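Long-range contact in rhophilin-2 (Homo sapiens, PDB 2VSV), which binds GTP-bound Rho and may limit stress fibre formation or speed actin turnover, and is represented here by its PDZ domain: residues L36-V46 and K77-L88. Numbering follows the deposited sequence. Where two conformers were deposited one is given.
Sequences LGFTLRGNAPV and KWLTLSEVMKLL
Strand 38-41 runs roughly antiparallel to helix 81-88, the two axes coming within 9.0 Å at 149°, and beyond the strand the chain closes in until the CA atoms of A44 and W78 lie 4.3 Å apart. L40 and L36 turn toward the helix, leucine being long enough to span the gap. With CG anti to its carbonyl carbon (chi1 -64°), L40 sends CD1 forward to meet L88 CD1 tip to tip at 3.9 Å, and the same methyl reaches V84 CG1. L36 CD2 meets L88 CD1 at 4.1 Å, the side chains crossing at about a right angle. V46, a compact branched residue, slides past V84 in the opposite direction, their CG2 methyls tight at 3.4 Å.

One polar bond ties the loop to the first residue of the helix: N43 OD1 accepts the N-H of L81 nearly straight (2.9 Å, 171°), so asparagine gives a first-turn amide an acceptor. A second, more bent, runs from A44 N to L79 O, just before the helix. Within 77-88 a capping box fixes the helix start: T80, the N-cap, takes the N-H of E83 on OG1, and E83 OE1 accepts from T80 N through its anti lone pair. G42 O, against L81 CB, is buried without a polar partner; the positive phi of G42 suits glycine.

The gap between strand 38-41 and helix 81-89 corresponds to the groove in which PDZ domains typically bind C-terminal peptides; L36-G37-F38 probably belongs to the carboxylate-binding loop. Strand 38-41 pairs with strand 47-51, F38 and L88 pack on strand 96-101, and L40 touches I68 of strand 67-71.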
# COMPACT_ATOMS: atom_id res chain seq x y z
N LEU B 36 -14.62 7.87 15.08
CA LEU B 36 -13.42 8.17 14.29
C LEU B 36 -13.59 7.66 12.86
O LEU B 36 -13.08 8.25 11.93
CB LEU B 36 -12.20 7.51 14.96
CG LEU B 36 -10.77 7.86 14.50
CD1 LEU B 36 -10.28 9.19 15.08
CD2 LEU B 36 -9.82 6.74 14.93
N GLY B 37 -14.34 6.57 12.68
CA GLY B 37 -14.60 6.00 11.37
C GLY B 37 -13.56 5.03 10.84
O GLY B 37 -13.70 4.52 9.72
N PHE B 38 -12.52 4.77 11.63
CA PHE B 38 -11.55 3.75 11.22
C PHE B 38 -11.05 2.98 12.40
O PHE B 38 -11.08 3.49 13.50
CB PHE B 38 -10.36 4.33 10.41
CG PHE B 38 -9.70 5.53 11.01
CD1 PHE B 38 -8.56 5.39 11.80
CD2 PHE B 38 -10.18 6.81 10.76
CE1 PHE B 38 -7.91 6.49 12.33
CE2 PHE B 38 -9.54 7.94 11.31
CZ PHE B 38 -8.41 7.78 12.08
N THR B 39 -10.61 1.76 12.15
CA THR B 39 -9.84 1.03 13.16
C THR B 39 -8.36 1.13 12.89
O THR B 39 -7.91 1.62 11.85
CB THR B 39 -10.24 -0.44 13.29
OG1 THR B 39 -9.93 -1.14 12.08
CG2 THR B 39 -11.77 -0.55 13.64
N LEU B 40 -7.58 0.70 13.87
CA LEU B 40 -6.14 0.83 13.86
C LEU B 40 -5.55 -0.55 14.13
O LEU B 40 -6.20 -1.40 14.71
CB LEU B 40 -5.70 1.76 15.00
CG LEU B 40 -6.15 3.21 14.91
CD1 LEU B 40 -5.80 3.96 16.20
CD2 LEU B 40 -5.52 3.87 13.71
N ARG B 41 -4.31 -0.73 13.72
CA ARG B 41 -3.64 -2.04 13.79
C ARG B 41 -2.14 -1.86 13.91
O ARG B 41 -1.59 -0.93 13.36
CB ARG B 41 -3.98 -2.83 12.52
CG ARG B 41 -3.41 -4.21 12.46
CD ARG B 41 -3.93 -4.95 11.22
NE ARG B 41 -3.27 -4.54 9.97
CZ ARG B 41 -3.07 -5.35 8.91
NH1 ARG B 41 -3.48 -6.61 8.93
NH2 ARG B 41 -2.45 -4.89 7.83
N GLY B 42 -1.49 -2.75 14.65
CA GLY B 42 -0.04 -2.74 14.75
C GLY B 42 0.50 -1.62 15.62
O GLY B 42 -0.27 -0.81 16.17
N ASN B 43 1.83 -1.57 15.72
CA ASN B 43 2.54 -0.67 16.60
C ASN B 43 3.71 -0.03 15.86
O ASN B 43 4.39 -0.68 15.07
CB ASN B 43 3.08 -1.42 17.83
CG ASN B 43 1.99 -2.08 18.65
OD1 ASN B 43 1.21 -1.42 19.34
ND2 ASN B 43 1.91 -3.40 18.56
N ALA B 44 3.95 1.24 16.12
CA ALA B 44 5.23 1.85 15.81
C ALA B 44 5.73 1.64 14.39
O ALA B 44 6.77 1.00 14.18
CB ALA B 44 6.29 1.37 16.82
N PRO B 45 5.04 2.21 13.41
CA PRO B 45 3.86 3.02 13.54
C PRO B 45 2.60 2.19 13.51
O PRO B 45 2.61 1.02 13.05
CB PRO B 45 3.92 3.93 12.30
CG PRO B 45 4.62 3.12 11.29
CD PRO B 45 5.49 2.12 12.01
N VAL B 46 1.52 2.81 13.95
CA VAL B 46 0.18 2.24 13.86
C VAL B 46 -0.39 2.51 12.47
O VAL B 46 -0.15 3.54 11.85
CB VAL B 46 -0.78 2.87 14.92
CG1 VAL B 46 -2.13 2.20 14.84
CG2 VAL B 46 -0.21 2.73 16.32
N LYS B 77 5.52 7.87 15.44
CA LYS B 77 6.29 6.82 14.76
C LYS B 77 6.64 5.68 15.68
O LYS B 77 6.65 4.52 15.24
CB LYS B 77 7.55 7.36 14.07
CG LYS B 77 7.28 7.89 12.66
CD LYS B 77 8.59 8.33 11.97
CE LYS B 77 8.63 9.81 11.68
NZ LYS B 77 7.85 10.13 10.44
N TRP B 78 6.90 6.00 16.95
CA TRP B 78 7.29 4.99 17.94
C TRP B 78 6.22 4.61 18.94
O TRP B 78 6.51 3.89 19.89
CB TRP B 78 8.54 5.46 18.67
CG TRP B 78 9.60 5.91 17.70
CD1 TRP B 78 9.70 7.14 17.08
CD2 TRP B 78 10.68 5.12 17.19
NE1 TRP B 78 10.78 7.16 16.24
CE2 TRP B 78 11.40 5.93 16.29
CE3 TRP B 78 11.10 3.81 17.41
CZ2 TRP B 78 12.53 5.47 15.62
CZ3 TRP B 78 12.23 3.35 16.75
CH2 TRP B 78 12.93 4.18 15.86
N LEU B 79 4.98 5.03 18.70
CA LEU B 79 3.88 4.83 19.65
C LEU B 79 3.18 3.51 19.41
O LEU B 79 3.14 3.02 18.27
CB LEU B 79 2.85 5.97 19.52
CG LEU B 79 3.32 7.38 19.87
CD1 LEU B 79 2.18 8.39 19.90
CD2 LEU B 79 4.05 7.45 21.20
N THR B 80 2.67 2.90 20.48
CA THR B 80 1.79 1.74 20.34
C THR B 80 0.36 2.09 19.87
O THR B 80 -0.10 3.23 19.92
CB THR B 80 1.67 1.00 21.67
OG1 THR B 80 0.91 1.80 22.59
CG2 THR B 80 3.06 0.67 22.25
N LEU B 81 -0.36 1.04 19.44
CA LEU B 81 -1.76 1.14 19.09
C LEU B 81 -2.55 1.81 20.21
O LEU B 81 -3.33 2.70 19.96
CB LEU B 81 -2.33 -0.26 18.82
CG LEU B 81 -3.80 -0.39 18.48
CD1 LEU B 81 -4.14 0.42 17.23
CD2 LEU B 81 -4.19 -1.88 18.35
N SER B 82 -2.32 1.38 21.45
CA SER B 82 -3.03 1.92 22.60
C SER B 82 -2.77 3.42 22.78
O SER B 82 -3.70 4.21 23.00
CB SER B 82 -2.59 1.15 23.86
OG SER B 82 -3.22 1.69 24.98
N GLU B 83 -1.51 3.81 22.64
CA GLU B 83 -1.12 5.22 22.72
C GLU B 83 -1.71 6.12 21.63
O GLU B 83 -2.18 7.25 21.88
CB GLU B 83 0.38 5.31 22.72
CG GLU B 83 0.96 4.69 23.98
CD GLU B 83 2.45 4.63 23.94
OE1 GLU B 83 3.02 4.22 22.91
OE2 GLU B 83 3.07 5.00 24.94
N VAL B 84 -1.70 5.62 20.41
CA VAL B 84 -2.29 6.38 19.32
C VAL B 84 -3.77 6.53 19.52
O VAL B 84 -4.31 7.60 19.34
CB VAL B 84 -2.00 5.76 17.95
CG1 VAL B 84 -2.87 6.51 16.88
CG2 VAL B 84 -0.53 5.86 17.64
N MET B 85 -4.45 5.46 19.92
CA MET B 85 -5.86 5.55 20.26
C MET B 85 -6.13 6.62 21.33
O MET B 85 -7.03 7.44 21.18
CB MET B 85 -6.39 4.19 20.70
CG MET B 85 -7.85 4.16 21.09
SD MET B 85 -8.40 2.45 21.19
CE MET B 85 -7.91 1.96 19.54
N LYS B 86 -5.33 6.63 22.40
CA LYS B 86 -5.54 7.61 23.46
C LYS B 86 -5.33 9.03 22.99
O LYS B 86 -6.13 9.92 23.30
CB LYS B 86 -4.66 7.32 24.66
CG LYS B 86 -5.11 6.16 25.45
CD LYS B 86 -4.04 5.74 26.42
CE LYS B 86 -4.48 4.54 27.23
NZ LYS B 86 -3.58 4.35 28.37
N LEU B 87 -4.29 9.26 22.19
CA LEU B 87 -4.14 10.56 21.53
C LEU B 87 -5.35 10.99 20.69
O LEU B 87 -5.83 12.12 20.81
CB LEU B 87 -2.89 10.58 20.64
CG LEU B 87 -1.61 10.77 21.45
CD1 LEU B 87 -0.38 10.49 20.55
CD2 LEU B 87 -1.58 12.20 22.09
N LEU B 88 -5.83 10.12 19.80
CA LEU B 88 -6.98 10.52 18.99
C LEU B 88 -8.22 10.71 19.85
O LEU B 88 -9.02 11.60 19.57
CB LEU B 88 -7.28 9.51 17.87
CG LEU B 88 -6.15 9.33 16.88
CD1 LEU B 88 -6.13 7.85 16.31
CD2 LEU B 88 -6.27 10.46 15.84